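Local coordinates for protein superoxide dismutase [Mn], mitochondrial (Saccharomyces cerevisiae S288C, PDB 4F6E) that converts superoxide radicals into hydrogen peroxide and molecular oxygen at a manganese ion, protecting mitochondria from oxidative damage, at residues C82-N87 and S131-I136; Y152-V157 and D168-A173. The protein carries 2 engineered substitutions. All blocks are in the same frame, centred on the assembly; numbering follows the deposited sequence.

Interaction 1: residues C82-N87 and S131-I136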
loop_
_atom_site.group_PDB
_atom_site.type_symbol
_atom_site.label_atom_id
_atom_site.label_comp_id
_atom_site.label_asym_id
_atom_site.label_seq_id
_atom_site.Cartn_x
_atom_site.Cartn_y
_atom_site.Cartn_z
ATOM N N CYS A 82 -14.328 -18.778 -2.089
ATOM C CA CYS A 82 -15.605 -19.233 -2.647
ATOM C C CYS A 82 -15.569 -19.177 -4.169
ATOM O O CYS A 82 -15.997 -20.122 -4.840
ATOM C CB CYS A 82 -16.777 -18.399 -2.134
ATOM S SG CYS A 82 -17.257 -18.794 -0.436
ATOM N N LEU A 83 -15.037 -18.088 -4.716
ATOM C CA LEU A 83 -14.929 -17.957 -6.173
ATOM C C LEU A 83 -14.036 -19.056 -6.745
ATOM O O LEU A 83 -14.360 -19.655 -7.773
ATOM C CB LEU A 83 -14.368 -16.583 -6.562
ATOM C CG LEU A 83 -15.278 -15.387 -6.246
ATOM C CD1 LEU A 83 -14.546 -14.070 -6.382
ATOM C CD2 LEU A 83 -16.500 -15.395 -7.158
ATOM N N PHE A 84 -12.913 -19.290 -6.071
ATOM C CA PHE A 84 -11.902 -20.252 -6.505
ATOM C C PHE A 84 -12.513 -21.635 -6.647
ATOM O O PHE A 84 -12.406 -22.251 -7.711
ATOM C CB PHE A 84 -10.758 -20.250 -5.480
ATOM C CG PHE A 84 -9.534 -21.024 -5.900
ATOM C CD1 PHE A 84 -8.906 -20.760 -7.106
ATOM C CD2 PHE A 84 -8.985 -21.984 -5.056
ATOM C CE1 PHE A 84 -7.762 -21.459 -7.482
ATOM C CE2 PHE A 84 -7.837 -22.675 -5.420
ATOM C CZ PHE A 84 -7.226 -22.415 -6.630
ATOM N N TRP A 85 -13.178 -22.130 -5.607
ATOM C CA TRP A 85 -13.717 -23.487 -5.707
ATOM C C TRP A 85 -14.731 -23.603 -6.834
ATOM O O TRP A 85 -14.798 -24.629 -7.500
ATOM C CB TRP A 85 -14.377 -23.976 -4.412
ATOM C CG TRP A 85 -13.600 -23.744 -3.145
ATOM C CD1 TRP A 85 -14.088 -23.180 -1.998
ATOM C CD2 TRP A 85 -12.225 -24.075 -2.872
ATOM N NE1 TRP A 85 -13.113 -23.133 -1.040
ATOM C CE2 TRP A 85 -11.960 -23.663 -1.549
ATOM C CE3 TRP A 85 -11.193 -24.651 -3.620
ATOM C CZ2 TRP A 85 -10.710 -23.816 -0.954
ATOM C CZ3 TRP A 85 -9.947 -24.808 -3.021
ATOM C CH2 TRP A 85 -9.722 -24.394 -1.702
ATOM N N GLU A 86 -15.513 -22.549 -7.047
ATOM C CA GLU A 86 -16.547 -22.590 -8.071
ATOM C C GLU A 86 -15.990 -22.527 -9.491
ATOM O O GLU A 86 -16.655 -22.978 -10.432
ATOM C CB GLU A 86 -17.601 -21.496 -7.849
ATOM C CG GLU A 86 -18.553 -21.800 -6.688
ATOM C CD GLU A 86 -19.542 -22.923 -6.999
ATOM O OE1 GLU A 86 -20.159 -22.906 -8.089
ATOM O OE2 GLU A 86 -19.709 -23.818 -6.145
ATOM N N ASN A 87 -14.779 -21.985 -9.657
ATOM C CA ASN A 87 -14.167 -22.017 -10.988
ATOM C C ASN A 87 -13.106 -23.104 -11.190
ATOM O O ASN A 87 -12.279 -22.997 -12.093
ATOM C CB ASN A 87 -13.749 -20.620 -11.553
ATOM C CG ASN A 87 -12.634 -19.908 -10.766
ATOM O OD1 ASN A 87 -12.818 -18.763 -10.325
ATOM N ND2 ASN A 87 -11.460 -20.539 -10.645
ATOM N N SER A 131 2.075 -12.722 -1.504
ATOM C CA SER A 131 0.845 -13.512 -1.598
ATOM C C SER A 131 -0.171 -12.719 -2.392
ATOM O O SER A 131 -0.210 -11.506 -2.283
ATOM C CB SER A 131 0.244 -13.736 -0.211
ATOM O OG SER A 131 1.129 -14.424 0.663
ATOM N N GLY A 132 -1.005 -13.400 -3.177
ATOM C CA GLY A 132 -2.084 -12.713 -3.864
ATOM C C GLY A 132 -2.804 -13.606 -4.850
ATOM O O GLY A 132 -2.751 -14.841 -4.733
ATOM N N TRP A 133 -3.458 -12.968 -5.825
ATOM C CA TRP A 133 -4.388 -13.610 -6.752
ATOM C C TRP A 133 -4.236 -12.981 -8.113
ATOM O O TRP A 133 -3.811 -11.832 -8.232
ATOM C CB TRP A 133 -5.848 -13.334 -6.315
ATOM C CG TRP A 133 -6.226 -14.012 -5.035
ATOM C CD1 TRP A 133 -5.905 -13.610 -3.764
ATOM C CD2 TRP A 133 -6.933 -15.255 -4.896
ATOM N NE1 TRP A 133 -6.385 -14.516 -2.851
ATOM C CE2 TRP A 133 -7.027 -15.529 -3.514
ATOM C CE3 TRP A 133 -7.536 -16.135 -5.803
ATOM C CZ2 TRP A 133 -7.677 -16.666 -3.016
ATOM C CZ3 TRP A 133 -8.179 -17.269 -5.305
ATOM C CH2 TRP A 133 -8.247 -17.519 -3.927
ATOM N N ALA A 134 -4.611 -13.718 -9.148
ATOM C CA ALA A 134 -4.936 -13.073 -10.419
ATOM C C ALA A 134 -6.390 -13.346 -10.733
ATOM O O ALA A 134 -6.904 -14.423 -10.416
ATOM C CB ALA A 134 -4.050 -13.583 -11.544
ATOM N N PHE A 135 -7.049 -12.375 -11.359
ATOM C CA PHE A 135 -8.440 -12.540 -11.752
ATOM C C PHE A 135 -8.578 -12.200 -13.226
ATOM O O PHE A 135 -8.127 -11.131 -13.665
ATOM C CB PHE A 135 -9.361 -11.593 -10.961
ATOM C CG PHE A 135 -9.399 -11.848 -9.475
ATOM C CD1 PHE A 135 -10.366 -12.671 -8.915
ATOM C CD2 PHE A 135 -8.487 -11.222 -8.634
ATOM C CE1 PHE A 135 -10.404 -12.888 -7.532
ATOM C CE2 PHE A 135 -8.523 -11.418 -7.253
ATOM C CZ PHE A 135 -9.482 -12.254 -6.704
ATOM N N ILE A 136 -9.211 -13.087 -13.999
ATOM C CA ILE A 136 -9.738 -12.685 -15.302
ATOM C C ILE A 136 -11.084 -12.022 -14.977
ATOM O O ILE A 136 -11.908 -12.621 -14.283
ATOM C CB ILE A 136 -9.934 -13.890 -16.242
ATOM C CG1 ILE A 136 -8.605 -14.641 -16.417
ATOM C CG2 ILE A 136 -10.533 -13.451 -17.608
ATOM C CD1 ILE A 136 -8.722 -15.913 -17.255
#
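Phe84 and Trp133 meet where the last turns of helix 74-86 pack against strand 132-136, the central strand of the three-stranded antiparallel sheet. This helix-on-sheet contact joins the alpha-hairpin and C-terminal regions of the iron/manganese superoxide dismutase fold. Its tight part is an offset edge-to-face pair: the indole directs its edge toward the phenyl face, with planes at 84° and the Phe84 and Trp133 six-membered rings centred 5.7 Å apart. With CG of Phe84 anti to the backbone N (chi1 -170°), the phenyl ring is carried beside the indole rim. Trp133 CZ3 comes to 3.9 Å from Phe84 CB, and Trp133 CH2 reaches the same CB at 4.0 Å; this CB lies close to the indole plane, at the edge of the ring. Trp133 turns its polar side elsewhere: NE1 is hydrogen-bonded to Gln154 OE1, while His81, a manganese ligand, meets the indole edge-to-face. The side chain of Trp133 lies about 4 Å from the manganese ion at nearest atoms, which places the pair beside the metal site.

Packing across the contact is looser between Leu83 and Phe135. The helix surface facing away from the strand carries Glu86, which is partly exposed and bonds to the dimethylated lysine at position 8. Asn87, the first residue to leave the helix, sends OD1 to Ala166 N and to Arg201 NH1, tying the helix end to strand 165-168. Between Leu83 and Phe135 the approach is a single methyl-to-ring touch, Leu83 CD1 standing 4.5 Å from Phe135 CE1.

Interaction 2: residues Y152-V157 and D168-A173. With MN (manganese (II) ion), chain E.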
loop_
_atom_site.group_PDB
_atom_site.type_symbol
_atom_site.label_atom_id
_atom_site.label_comp_id
_atom_site.label_asym_id
_atom_site.label_seq_id
_atom_site.Cartn_x
_atom_site.Cartn_y
_atom_site.Cartn_z
ATOM N N TYR A 152 -3.173 -8.316 -4.166
ATOM C CA TYR A 152 -2.301 -8.813 -3.109
ATOM C C TYR A 152 -3.069 -9.287 -1.889
ATOM O O TYR A 152 -4.167 -8.801 -1.593
ATOM C CB TYR A 152 -1.250 -7.764 -2.731
ATOM C CG TYR A 152 -0.105 -7.780 -3.703
ATOM C CD1 TYR A 152 1.110 -8.369 -3.371
ATOM C CD2 TYR A 152 -0.248 -7.243 -4.973
ATOM C CE1 TYR A 152 2.160 -8.395 -4.278
ATOM C CE2 TYR A 152 0.796 -7.277 -5.891
ATOM C CZ TYR A 152 1.994 -7.856 -5.535
ATOM O OH TYR A 152 3.025 -7.881 -6.448
ATOM N N ASN A 153 -2.497 -10.269 -1.198
ATOM C CA ASN A 153 -3.061 -10.792 0.044
ATOM C C ASN A 153 -4.468 -11.309 -0.170
ATOM O O ASN A 153 -4.651 -12.166 -1.023
ATOM C CB ASN A 153 -2.939 -9.736 1.137
ATOM C CG ASN A 153 -1.503 -9.295 1.293
ATOM O OD1 ASN A 153 -0.609 -10.135 1.301
ATOM N ND2 ASN A 153 -1.265 -7.990 1.316
ATOM N N GLN A 154 -5.454 -10.799 0.560
ATOM C CA GLN A 154 -6.833 -11.173 0.264
ATOM C C GLN A 154 -7.645 -10.008 -0.291
ATOM O O GLN A 154 -8.878 -9.995 -0.202
ATOM C CB GLN A 154 -7.530 -11.835 1.467
ATOM C CG GLN A 154 -6.910 -13.164 1.902
ATOM C CD GLN A 154 -6.928 -14.235 0.814
ATOM O OE1 GLN A 154 -7.619 -14.110 -0.205
ATOM N NE2 GLN A 154 -6.167 -15.303 1.037
ATOM N N ASP A 155 -6.965 -9.044 -0.907
ATOM C CA ASP A 155 -7.692 -8.024 -1.653
ATOM C C ASP A 155 -8.453 -8.717 -2.778
ATOM O O ASP A 155 -8.045 -9.773 -3.264
ATOM C CB ASP A 155 -6.748 -6.963 -2.206
ATOM C CG ASP A 155 -6.073 -6.146 -1.109
ATOM O OD1 ASP A 155 -6.494 -6.232 0.066
ATOM O OD2 ASP A 155 -5.120 -5.410 -1.428
ATOM N N THR A 156 -9.573 -8.140 -3.185
ATOM C CA THR A 156 -10.369 -8.787 -4.224
ATOM C C THR A 156 -10.834 -7.753 -5.231
ATOM O O THR A 156 -10.557 -6.562 -5.076
ATOM C CB THR A 156 -11.562 -9.581 -3.632
ATOM O OG1 THR A 156 -12.113 -10.454 -4.637
ATOM C CG2 THR A 156 -12.639 -8.642 -3.136
ATOM N N VAL A 157 -11.510 -8.212 -6.280
ATOM C CA VAL A 157 -12.054 -7.285 -7.266
ATOM C C VAL A 157 -13.490 -6.923 -6.910
ATOM O O VAL A 157 -14.333 -7.793 -6.723
ATOM C CB VAL A 157 -11.951 -7.846 -8.693
ATOM C CG1 VAL A 157 -10.499 -7.823 -9.148
ATOM C CG2 VAL A 157 -12.488 -9.271 -8.754
ATOM N N ASP A 168 -5.580 -18.605 -7.262
ATOM C CA ASP A 168 -4.874 -18.350 -6.010
ATOM C C ASP A 168 -3.366 -18.505 -6.205
ATOM O O ASP A 168 -2.905 -19.552 -6.654
ATOM C CB ASP A 168 -5.382 -19.358 -4.975
ATOM C CG ASP A 168 -4.985 -19.027 -3.563
ATOM O OD1 ASP A 168 -4.282 -18.026 -3.301
ATOM O OD2 ASP A 168 -5.394 -19.825 -2.705
ATOM N N ALA A 169 -2.603 -17.460 -5.875
ATOM C CA ALA A 169 -1.136 -17.505 -5.962
ATOM C C ALA A 169 -0.454 -17.515 -4.595
ATOM O O ALA A 169 0.770 -17.394 -4.524
ATOM C CB ALA A 169 -0.604 -16.328 -6.814
ATOM N N TRP A 170 -1.220 -17.650 -3.511
ATOM C CA TRP A 170 -0.583 -17.841 -2.202
ATOM C C TRP A 170 0.194 -19.143 -2.219
ATOM O O TRP A 170 -0.208 -20.112 -2.864
ATOM C CB TRP A 170 -1.620 -17.919 -1.085
ATOM C CG TRP A 170 -2.188 -16.610 -0.635
ATOM C CD1 TRP A 170 -2.838 -15.681 -1.404
ATOM C CD2 TRP A 170 -2.200 -16.106 0.704
ATOM N NE1 TRP A 170 -3.243 -14.620 -0.616
ATOM C CE2 TRP A 170 -2.865 -14.862 0.679
ATOM C CE3 TRP A 170 -1.701 -16.580 1.918
ATOM C CZ2 TRP A 170 -3.047 -14.084 1.827
ATOM C CZ3 TRP A 170 -1.877 -15.808 3.050
ATOM C CH2 TRP A 170 -2.550 -14.580 3.000
ATOM N N GLU A 171 1.313 -19.169 -1.499
ATOM C CA GLU A 171 2.150 -20.351 -1.492
ATOM C C GLU A 171 1.414 -21.589 -0.960
ATOM O O GLU A 171 1.674 -22.702 -1.428
ATOM C CB GLU A 171 3.452 -20.068 -0.722
ATOM C CG GLU A 171 4.375 -19.111 -1.489
ATOM C CD GLU A 171 5.686 -18.788 -0.771
ATOM O OE1 GLU A 171 5.657 -18.525 0.452
ATOM O OE2 GLU A 171 6.735 -18.741 -1.461
ATOM N N HIS A 172 0.470 -21.408 -0.035
ATOM C CA HIS A 172 -0.284 -22.569 0.469
ATOM C C HIS A 172 -1.139 -23.225 -0.613
ATOM O O HIS A 172 -1.617 -24.331 -0.418
ATOM C CB HIS A 172 -1.150 -22.239 1.691
ATOM C CG HIS A 172 -2.273 -21.286 1.415
ATOM N ND1 HIS A 172 -2.389 -20.079 2.070
ATOM C CD2 HIS A 172 -3.352 -21.382 0.605
ATOM C CE1 HIS A 172 -3.479 -19.457 1.655
ATOM N NE2 HIS A 172 -4.077 -20.226 0.761
ATOM N N ALA A 173 -1.342 -22.538 -1.737
ATOM C CA ALA A 173 -2.143 -23.121 -2.811
ATOM C C ALA A 173 -1.393 -24.192 -3.600
ATOM O O ALA A 173 -2.015 -24.953 -4.340
ATOM C CB ALA A 173 -2.685 -22.019 -3.760
HETATM MN MN MN E . -5.743 -19.761 -0.623
HETATM O O HOH W 1 -5.193 -17.451 -0.653
#
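The Gln154 chain bends at its second torsion (chi2 -60°) and swings its amide over the indole of Trp170, whose CG lies anti to the carbonyl carbon (chi1 -78°). The amide and indole planes are inclined by only 18°. Gln154 NE2 stands 3.1 Å above the indole plane, offset toward the rim. Its OE1 accepts from Trp133 and Asn80, which fixes the flip of the amide. In the ring plane, Trp170 NE1 donates a nearly straight bond of 2.9 Å to Asn153 O, in the type II' turn 152-155, arriving from above the carbonyl plane.

On the same indole face as the amide sits a water bound to manganese. It accepts from Gln154 NE2 and donates to Asp168 OD1, both at 2.9 Å. Asp168 OD2 binds the metal at 2.1 Å, and His172 NE2 at 2.2 Å; His26 and His81 complete the protein ligands. An alanine in place of Trp170 would probably leave Asn153 O without its donor and the Gln154 amide without the surface it lies on. Held by manganese, Gln154 and Asp168, the water is probably fixed in orientation, consistent with a part in the proton supply superoxide reduction needs.

In the fold
Both contacts are buried and built on one sheet: interaction 1 on its central strand, interaction 2 on the loops after its outer strands. Interaction 1 lies near the centre of the chain and joins two sequence regions through apolar and aromatic groups, whereas interaction 2, farther out, stays within the C-terminal region and is polar and metal-bound. Backbone bonds join them: Ser131 O receives Asn153 N, and Gly132 O receives Ala169 N. Both contribute to the manganese surroundings, interaction 2 with ligands and interaction 1 with a neighbouring indole. Both reach the second subunit: Ser131 OG bonds its own copy there, and Glu171 OE2 is hydrogen-bonded to His172 ND1 of that subunit, with the reciprocal bond.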